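Local coordinates for protein alpha-fucosidase (Bifidobacterium bifidum, PDB 2EAB) that probably hydrolyses alpha-1,2-linked L-fucose from glycans, this chain being the catalytic portion of a longer membrane-associated protein, at residues K314-T317 / A318-A322; G575-Y578 / E579-V583; F787-T790 / A791-Y795. All coordinates share one frame; numbering follows the deposited sequence.

Contact 1. Residues K314-T317 / A318-A322; sequences KGYT and AVKKA
V319 N reaches back 3.0 Å to G315 O, and K320 N to Y316 O and K321 N to T317 O repeat that i to i+4 bond, the opening turn of helix 316-331. G315 is its N-cap and also the residue where helix 297-314 gives way: with phi at +92°, a side chain here would press on the K314 carbonyl. That carbonyl still serves the new helix at one remove, since a water gives a hydrogen to K314 O at 2.8 Å and takes one from A318 N at 3.0 Å.

Among the side chains, Y316 and K320 do most of the work. Both put CG opposite their own backbone N (chi1 169° and -180°), which sends the two chains out side by side, one turn apart, pointing the same way. K320 CB lies over one face of the ring, and farther out K320 CD comes within 3.3 Å of Y316 OH. The ammonium and the hydroxyl share a weak hydrogen bond, 3.3 Å from K320 NZ to Y316 OH; the stronger partners are E181 for Y316 OH and D11 and E181 for K320 NZ. Two carboxylates beside the ammonium probably favour its charged form. On the inner side, V319 lays CG2 3.2 Å from G315 O and 3.9 Å from K314 CB, bridging the joint between the two helices.

The turn rests on the large antiparallel sheet: V319 and K320 pack on F183 of strand 176-185, V319 and Y316 on V192 of strand 190-197, and Y316 also on T275 and Y277 of strand 273-282.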
ATOM      1  N   LYS A 314      10.882  28.329 -15.806  1.00 14.54           N
ATOM      2  CA  LYS A 314      12.097  27.588 -15.463  1.00 14.59           C
ATOM      3  C   LYS A 314      12.712  26.907 -16.682  1.00 14.39           C
ATOM      4  O   LYS A 314      13.937  26.843 -16.815  1.00 14.71           O
ATOM      5  CB  LYS A 314      11.812  26.557 -14.367  1.00 14.76           C
ATOM      6  CG  LYS A 314      11.679  27.170 -12.991  1.00 16.05           C
ATOM      7  CD  LYS A 314      11.613  26.115 -11.904  1.00 17.11           C
ATOM      8  CE  LYS A 314      11.352  26.765 -10.559  1.00 17.27           C
ATOM      9  NZ  LYS A 314      11.281  25.780  -9.445  1.00 17.74           N
ATOM     10  N   GLY A 315      11.859  26.403 -17.568  1.00 14.07           N
ATOM     11  CA  GLY A 315      12.311  25.776 -18.804  1.00 13.82           C
ATOM     12  C   GLY A 315      12.519  24.281 -18.684  1.00 13.52           C
ATOM     13  O   GLY A 315      12.735  23.754 -17.585  1.00 13.62           O
ATOM     14  N   TYR A 316      12.472  23.605 -19.827  1.00 13.48           N
ATOM     15  CA  TYR A 316      12.532  22.148 -19.894  1.00 13.54           C
ATOM     16  C   TYR A 316      13.761  21.541 -19.215  1.00 13.51           C
ATOM     17  O   TYR A 316      13.635  20.610 -18.409  1.00 13.18           O
ATOM     18  CB  TYR A 316      12.440  21.689 -21.350  1.00 13.60           C
ATOM     19  CG  TYR A 316      12.757  20.227 -21.560  1.00 13.67           C
ATOM     20  CD1 TYR A 316      11.853  19.232 -21.175  1.00 13.91           C
ATOM     21  CD2 TYR A 316      13.963  19.835 -22.142  1.00 14.28           C
ATOM     22  CE1 TYR A 316      12.143  17.888 -21.365  1.00 13.80           C
ATOM     23  CE2 TYR A 316      14.261  18.494 -22.340  1.00 14.39           C
ATOM     24  CZ  TYR A 316      13.349  17.528 -21.950  1.00 13.73           C
ATOM     25  OH  TYR A 316      13.646  16.204 -22.152  1.00 14.44           O
ATOM     26  N   THR A 317      14.945  22.056 -19.542  1.00 13.48           N
ATOM     27  CA  THR A 317      16.193  21.506 -19.010  1.00 13.70           C
ATOM     28  C   THR A 317      16.207  21.514 -17.479  1.00 13.28           C
ATOM     29  O   THR A 317      16.510  20.494 -16.847  1.00 13.20           O
ATOM     30  CB  THR A 317      17.427  22.245 -19.581  1.00 13.88           C
ATOM     31  OG1 THR A 317      17.423  22.130 -21.007  1.00 15.45           O
ATOM     32  CG2 THR A 317      18.727  21.651 -19.038  1.00 14.73           C
ATOM     33  N   ALA A 318      15.860  22.656 -16.893  1.00 12.83           N
ATOM     34  CA  ALA A 318      15.855  22.813 -15.443  1.00 12.55           C
ATOM     35  C   ALA A 318      14.768  21.980 -14.759  1.00 12.29           C
ATOM     36  O   ALA A 318      15.010  21.390 -13.703  1.00 12.29           O
ATOM     37  CB  ALA A 318      15.714  24.276 -15.069  1.00 12.94           C
ATOM     38  N   VAL A 319      13.576  21.944 -15.352  1.00 11.70           N
ATOM     39  CA  VAL A 319      12.467  21.151 -14.811  1.00 11.53           C
ATOM     40  C   VAL A 319      12.809  19.658 -14.850  1.00 11.40           C
ATOM     41  O   VAL A 319      12.583  18.936 -13.871  1.00 11.27           O
ATOM     42  CB  VAL A 319      11.130  21.458 -15.539  1.00 11.29           C
ATOM     43  CG1 VAL A 319      10.036  20.462 -15.146  1.00 11.57           C
ATOM     44  CG2 VAL A 319      10.680  22.879 -15.233  1.00 12.20           C
ATOM     45  N   LYS A 320      13.382  19.204 -15.962  1.00 11.51           N
ATOM     46  CA  LYS A 320      13.803  17.810 -16.088  1.00 11.78           C
ATOM     47  C   LYS A 320      14.895  17.448 -15.081  1.00 11.70           C
ATOM     48  O   LYS A 320      14.816  16.397 -14.441  1.00 11.35           O
ATOM     49  CB  LYS A 320      14.267  17.501 -17.516  1.00 11.74           C
ATOM     50  CG  LYS A 320      14.722  16.063 -17.722  1.00 12.41           C
ATOM     51  CD  LYS A 320      15.035  15.784 -19.176  1.00 12.52           C
ATOM     52  CE  LYS A 320      15.604  14.388 -19.362  1.00 13.52           C
ATOM     53  NZ  LYS A 320      15.815  14.065 -20.797  1.00 14.04           N
ATOM     54  N   LYS A 321      15.902  18.310 -14.940  1.00 11.50           N
ATOM     55  CA  LYS A 321      16.994  18.069 -13.991  1.00 12.10           C
ATOM     56  C   LYS A 321      16.471  17.926 -12.566  1.00 11.52           C
ATOM     57  O   LYS A 321      16.807  16.967 -11.869  1.00 11.40           O
ATOM     58  CB  LYS A 321      18.049  19.178 -14.058  1.00 12.06           C
ATOM     59  CG  LYS A 321      19.217  18.960 -13.102  1.00 13.20           C
ATOM     60  CD  LYS A 321      20.156  20.155 -13.061  1.00 13.96           C
ATOM     61  CE  LYS A 321      21.361  19.878 -12.173  1.00 16.91           C
ATOM     62  NZ  LYS A 321      21.009  19.791 -10.724  1.00 18.89           N
ATOM     63  N   ALA A 322      15.650  18.883 -12.142  1.00 11.39           N
ATOM     64  CA  ALA A 322      15.077  18.869 -10.799  1.00 11.26           C
ATOM     65  C   ALA A 322      14.222  17.628 -10.578  1.00 10.95           C
ATOM     66  O   ALA A 322      14.244  17.039  -9.490  1.00 10.96           O
ATOM     67  CB  ALA A 322      14.270  20.124 -10.550  1.00 11.50           C
TER
HETATM   68  O   HOH W   1      15.711  25.271 -18.311  1.00 15.05           O

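Contact 2. Residues G575-Y578 / E579-V583; sequences GNTY and ESSLV
The N-terminal cap of helix 577-596 is made here by N576, whose side-chain OD1 accepts from E579 N at 2.9 Å. The bond is nearly straight (173° at the hydrogen). N576 chi1 of 59° sets CG between its backbone N and carbonyl carbon, and from there the amide can turn back over the first turn. N576 O takes S580 N, so one residue holds two N-H groups of the helix start.

One turn on, T577 O is gripped twice by S581: by its N at 2.8 Å and by its OG at 2.7 Å, from opposite faces of the carbonyl plane. The hydroxyl comes in from above that plane, 35° out of it.

Two neighbours approach the Y578 ring from the same side: L582 CD1 comes obliquely to Y578 CE1 at 3.5 Å, and E579 CG meets Y578 CD2 at 3.5 Å. A water donates to both Y578 OH and E579 OE2, 2.7 Å from the latter, tying the two ends; N422 also bonds the hydroxyl, and T560 holds E579 OE1.

All this is buried: N576 and E579 pack on A563 of strand 558-565, and L582 on W510 and Q513 of helix 507-520.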
ATOM      1  N   GLY A 575     -15.678 -13.036  19.384  1.00  7.58           N
ATOM      2  CA  GLY A 575     -14.320 -12.719  18.981  1.00  7.57           C
ATOM      3  C   GLY A 575     -13.792 -13.729  17.986  1.00  7.24           C
ATOM      4  O   GLY A 575     -14.498 -14.655  17.573  1.00  7.40           O
ATOM      5  N   ASN A 576     -12.536 -13.548  17.601  1.00  6.90           N
ATOM      6  CA  ASN A 576     -11.815 -14.500  16.764  1.00  6.75           C
ATOM      7  C   ASN A 576     -10.338 -14.131  16.753  1.00  6.58           C
ATOM      8  O   ASN A 576      -9.947 -13.075  17.244  1.00  6.29           O
ATOM      9  CB  ASN A 576     -12.410 -14.617  15.342  1.00  6.92           C
ATOM     10  CG  ASN A 576     -12.430 -13.297  14.585  1.00  6.79           C
ATOM     11  OD1 ASN A 576     -11.580 -12.420  14.784  1.00  7.51           O
ATOM     12  ND2 ASN A 576     -13.401 -13.158  13.687  1.00  7.37           N
ATOM     13  N   THR A 577      -9.526 -15.008  16.186  1.00  6.67           N
ATOM     14  CA  THR A 577      -8.082 -14.824  16.193  1.00  6.97           C
ATOM     15  C   THR A 577      -7.662 -13.608  15.370  1.00  6.56           C
ATOM     16  O   THR A 577      -6.740 -12.884  15.758  1.00  6.92           O
ATOM     17  CB  THR A 577      -7.402 -16.092  15.695  1.00  6.94           C
ATOM     18  OG1 THR A 577      -7.825 -17.171  16.535  1.00  7.07           O
ATOM     19  CG2 THR A 577      -5.878 -15.973  15.732  1.00  7.32           C
ATOM     20  N   TYR A 578      -8.352 -13.381  14.252  1.00  6.51           N
ATOM     21  CA  TYR A 578      -8.143 -12.211  13.407  1.00  6.49           C
ATOM     22  C   TYR A 578      -8.200 -10.913  14.232  1.00  6.41           C
ATOM     23  O   TYR A 578      -7.217 -10.162  14.315  1.00  6.52           O
ATOM     24  CB  TYR A 578      -9.175 -12.248  12.264  1.00  6.58           C
ATOM     25  CG  TYR A 578      -9.534 -10.915  11.653  1.00  6.65           C
ATOM     26  CD1 TYR A 578      -8.596 -10.161  10.951  1.00  6.98           C
ATOM     27  CD2 TYR A 578     -10.833 -10.422  11.755  1.00  6.98           C
ATOM     28  CE1 TYR A 578      -8.939  -8.924  10.395  1.00  7.32           C
ATOM     29  CE2 TYR A 578     -11.185  -9.201  11.205  1.00  7.57           C
ATOM     30  CZ  TYR A 578     -10.242  -8.459  10.526  1.00  6.53           C
ATOM     31  OH  TYR A 578     -10.625  -7.237  10.013  1.00  7.17           O
ATOM     32  N   GLU A 579      -9.330 -10.672  14.892  1.00  6.35           N
ATOM     33  CA  GLU A 579      -9.485  -9.421  15.636  1.00  6.38           C
ATOM     34  C   GLU A 579      -8.622  -9.358  16.888  1.00  6.27           C
ATOM     35  O   GLU A 579      -8.041  -8.315  17.188  1.00  6.40           O
ATOM     36  CB  GLU A 579     -10.948  -9.148  15.985  1.00  6.56           C
ATOM     37  CG  GLU A 579     -11.809  -8.835  14.770  1.00  6.95           C
ATOM     38  CD  GLU A 579     -13.066  -8.037  15.090  1.00  7.57           C
ATOM     39  OE1 GLU A 579     -13.394  -7.844  16.279  1.00  8.72           O
ATOM     40  OE2 GLU A 579     -13.745  -7.605  14.134  1.00  8.49           O
ATOM     41  N   SER A 580      -8.531 -10.466  17.617  1.00  6.30           N
ATOM     42  CA  SER A 580      -7.706 -10.480  18.822  1.00  6.75           C
ATOM     43  C   SER A 580      -6.230 -10.282  18.520  1.00  6.52           C
ATOM     44  O   SER A 580      -5.536  -9.608  19.281  1.00  6.31           O
ATOM     45  CB  SER A 580      -7.930 -11.744  19.645  1.00  6.95           C
ATOM     46  OG  SER A 580      -9.232 -11.723  20.196  1.00  7.82           O
ATOM     47  N   SER A 581      -5.755 -10.842  17.410  1.00  6.33           N
ATOM     48  CA  SER A 581      -4.358 -10.645  17.019  1.00  6.15           C
ATOM     49  C   SER A 581      -4.085  -9.179  16.718  1.00  6.24           C
ATOM     50  O   SER A 581      -3.038  -8.641  17.098  1.00  6.48           O
ATOM     51  CB  SER A 581      -3.994 -11.503  15.809  1.00  6.31           C
ATOM     52  OG  SER A 581      -4.054 -12.880  16.138  1.00  7.03           O
ATOM     53  N   LEU A 582      -5.037  -8.538  16.045  1.00  6.07           N
ATOM     54  CA  LEU A 582      -4.900  -7.128  15.706  1.00  6.16           C
ATOM     55  C   LEU A 582      -4.967  -6.233  16.941  1.00  6.21           C
ATOM     56  O   LEU A 582      -4.180  -5.290  17.076  1.00  6.38           O
ATOM     57  CB  LEU A 582      -5.957  -6.707  14.685  1.00  6.24           C
ATOM     58  CG  LEU A 582      -5.735  -7.256  13.275  1.00  6.14           C
ATOM     59  CD1 LEU A 582      -6.904  -6.888  12.387  1.00  6.01           C
ATOM     60  CD2 LEU A 582      -4.425  -6.762  12.673  1.00  7.19           C
ATOM     61  N   VAL A 583      -5.901  -6.508  17.845  1.00  6.02           N
ATOM     62  CA  VAL A 583      -6.024  -5.679  19.046  1.00  6.87           C
ATOM     63  C   VAL A 583      -4.817  -5.878  19.965  1.00  6.56           C
ATOM     64  O   VAL A 583      -4.301  -4.911  20.535  1.00  6.60           O
ATOM     65  CB  VAL A 583      -7.378  -5.893  19.762  1.00  7.01           C
ATOM     66  CG1 VAL A 583      -7.427  -5.141  21.096  1.00  8.08           C
ATOM     67  CG2 VAL A 583      -8.510  -5.423  18.859  1.00  8.08           C
TER
HETATM   68  O   HOH W   2     -12.579  -6.119  12.138  1.00  6.89           O

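Contact 3. Residues F787-T790 / A791-Y795; sequences FTDT and AGKKY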
ATOM      1  N   PHE A 787      14.343 -11.667  20.389  1.00  6.75           N
ATOM      2  CA  PHE A 787      15.235 -12.775  20.722  1.00  7.31           C
ATOM      3  C   PHE A 787      15.370 -12.838  22.236  1.00  7.19           C
ATOM      4  O   PHE A 787      15.460 -11.803  22.902  1.00  7.24           O
ATOM      5  CB  PHE A 787      16.595 -12.479  20.089  1.00  7.72           C
ATOM      6  CG  PHE A 787      17.623 -13.577  20.221  1.00  7.37           C
ATOM      7  CD1 PHE A 787      17.814 -14.494  19.195  1.00  8.25           C
ATOM      8  CD2 PHE A 787      18.467 -13.630  21.329  1.00  8.33           C
ATOM      9  CE1 PHE A 787      18.802 -15.469  19.291  1.00  9.39           C
ATOM     10  CE2 PHE A 787      19.454 -14.603  21.431  1.00  8.94           C
ATOM     11  CZ  PHE A 787      19.621 -15.520  20.411  1.00  9.40           C
ATOM     12  N   THR A 788      15.383 -14.052  22.774  1.00  7.20           N
ATOM     13  CA  THR A 788      15.610 -14.243  24.206  1.00  7.56           C
ATOM     14  C   THR A 788      16.784 -15.184  24.391  1.00  7.29           C
ATOM     15  O   THR A 788      16.710 -16.347  23.993  1.00  7.64           O
ATOM     16  CB  THR A 788      14.371 -14.824  24.915  1.00  7.90           C
ATOM     17  OG1 THR A 788      13.242 -13.987  24.652  1.00  8.90           O
ATOM     18  CG2 THR A 788      14.591 -14.901  26.424  1.00  8.87           C
ATOM     19  N   ASP A 789      17.871 -14.693  24.981  1.00  7.65           N
ATOM     20  CA  ASP A 789      19.016 -15.570  25.210  1.00  7.87           C
ATOM     21  C   ASP A 789      18.752 -16.494  26.399  1.00  7.95           C
ATOM     22  O   ASP A 789      17.748 -16.344  27.090  1.00  7.89           O
ATOM     23  CB  ASP A 789      20.358 -14.807  25.285  1.00  8.18           C
ATOM     24  CG  ASP A 789      20.538 -13.995  26.555  1.00  8.68           C
ATOM     25  OD1 ASP A 789      19.881 -14.260  27.582  1.00  8.01           O
ATOM     26  OD2 ASP A 789      21.374 -13.065  26.517  1.00 12.88           O
ATOM     27  N   THR A 790      19.630 -17.469  26.626  1.00  8.36           N
ATOM     28  CA  THR A 790      19.370 -18.462  27.678  1.00  8.84           C
ATOM     29  C   THR A 790      19.422 -17.876  29.096  1.00  8.62           C
ATOM     30  O   THR A 790      18.911 -18.486  30.039  1.00  8.85           O
ATOM     31  CB  THR A 790      20.307 -19.678  27.591  1.00  8.90           C
ATOM     32  OG1 THR A 790      21.661 -19.233  27.675  1.00 10.31           O
ATOM     33  CG2 THR A 790      20.106 -20.439  26.291  1.00  9.40           C
ATOM     34  N   ALA A 791      20.025 -16.695  29.239  1.00  8.85           N
ATOM     35  CA  ALA A 791      20.057 -15.978  30.516  1.00  8.79           C
ATOM     36  C   ALA A 791      18.769 -15.182  30.753  1.00  8.70           C
ATOM     37  O   ALA A 791      18.565 -14.623  31.833  1.00  8.95           O
ATOM     38  CB  ALA A 791      21.268 -15.064  30.577  1.00  8.92           C
ATOM     39  N   GLY A 792      17.904 -15.130  29.740  1.00  8.42           N
ATOM     40  CA  GLY A 792      16.627 -14.429  29.833  1.00  8.89           C
ATOM     41  C   GLY A 792      16.626 -13.018  29.277  1.00  9.33           C
ATOM     42  O   GLY A 792      15.603 -12.335  29.333  1.00  9.81           O
ATOM     43  N   LYS A 793      17.755 -12.578  28.734  1.00  8.92           N
ATOM     44  CA  LYS A 793      17.852 -11.228  28.187  1.00  9.22           C
ATOM     45  C   LYS A 793      17.146 -11.138  26.839  1.00  8.46           C
ATOM     46  O   LYS A 793      17.304 -12.011  25.984  1.00  8.29           O
ATOM     47  CB  LYS A 793      19.314 -10.801  28.066  1.00  9.79           C
ATOM     48  CG  LYS A 793      19.540  -9.396  27.522  1.00 12.93           C
ATOM     49  CD  LYS A 793      19.076  -8.300  28.469  1.00 17.02           C
ATOM     50  CE  LYS A 793      19.406  -6.918  27.919  1.00 18.66           C
ATOM     51  NZ  LYS A 793      18.734  -6.639  26.613  1.00 20.23           N
ATOM     52  N   LYS A 794      16.362 -10.074  26.667  1.00  8.55           N
ATOM     53  CA  LYS A 794      15.589  -9.876  25.447  1.00  9.00           C
ATOM     54  C   LYS A 794      16.189  -8.806  24.543  1.00  8.76           C
ATOM     55  O   LYS A 794      16.695  -7.780  25.015  1.00  9.60           O
ATOM     56  CB  LYS A 794      14.123  -9.585  25.778  1.00  9.90           C
ATOM     57  CG  LYS A 794      13.430 -10.811  26.374  1.00 12.09           C
ATOM     58  CD  LYS A 794      11.955 -10.614  26.640  1.00 14.81           C
ATOM     59  CE  LYS A 794      11.352 -11.859  27.279  1.00 15.76           C
ATOM     60  NZ  LYS A 794      11.230 -13.010  26.335  1.00 16.56           N
ATOM     61  N   TYR A 795      16.143  -9.069  23.241  1.00  7.75           N
ATOM     62  CA  TYR A 795      16.608  -8.126  22.230  1.00  7.79           C
ATOM     63  C   TYR A 795      15.454  -7.922  21.265  1.00  7.19           C
ATOM     64  O   TYR A 795      15.111  -8.810  20.483  1.00  7.26           O
ATOM     65  CB  TYR A 795      17.873  -8.638  21.530  1.00  8.41           C
ATOM     66  CG  TYR A 795      18.933  -9.086  22.513  1.00 10.38           C
ATOM     67  CD1 TYR A 795      19.988  -8.252  22.878  1.00 12.64           C
ATOM     68  CD2 TYR A 795      18.854 -10.348  23.110  1.00 11.46           C
ATOM     69  CE1 TYR A 795      20.943  -8.679  23.813  1.00 12.41           C
ATOM     70  CE2 TYR A 795      19.792 -10.777  24.032  1.00 12.43           C
ATOM     71  CZ  TYR A 795      20.830  -9.941  24.371  1.00 11.95           C
ATOM     72  OH  TYR A 795      21.756 -10.380  25.285  1.00 13.14           O
TER
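D789 turns its carboxylate back across K793 toward the hydroxyl edge of Y795, its chi1 of 72° putting CG between backbone N and carbonyl carbon, while Y795 chi1 of -50° swings the phenol out along the same side. There OD1 takes K793 N at 2.9 Å, from well above the carboxylate plane, with a weak bond from A791 N besides. OD2 accepts from Y795 OH at 3.0 Å and lies at the edge of the tyrosine ring, near its plane; carboxylate and ring are turned 65° to each other. With an alanine in place of D789, K793 N would probably be left without its OD1 acceptor and Y795 OH without OD2, and the side chain's hold on the turn would be lost.

The backbone forms a beta hairpin closed by a type I turn from D789 to G792 with a classic G1 bulge: G792 N bonds D789 O, D789 N bonds K793 O at 2.9 Å, and G792 has the positive phi the bulge needs. F787 and Y795 make the antiparallel hydrogen-bonded pair, with Y795 N 2.8 Å from F787 O. T788 and K794 form the non-hydrogen-bonded pair next to it, and on their side of the hairpin K794 NZ folds back at its last torsion to give T788 OG1 a bond of 2.8 Å.

On the other side the F787 and Y795 side chains lie side by side, the rings meeting obliquely, CD2 of F787 3.8 Å from CD2 of Y795. K793 NZ sits over one face of the tyrosine, toward its rim, while donating to K794 O. Both rings continue onto V873 of strand 871-874 and L881 of strand 880-884.

Along the chain the three contacts follow in series. Contact 1 stands apart, its centre about 51 Å from that of contact 2 and on the opposite side of the chain's centre, where helix 316-331 packs on the nine-stranded sheet of the N-terminal beta domain. Contact 2 begins a helix in the catalytic region, whose family fold is an alpha/alpha barrel. Contact 3, a hairpin packed on strands of the C-terminal beta region, lies about 27 Å from contact 2 between centres. D690, a calcium ligand in a structure of this protein though without its ion in this chain, has its side chain about 9 Å from that of S581 and 10 Å from that of K794. The three thus sample three successive regions of one chain.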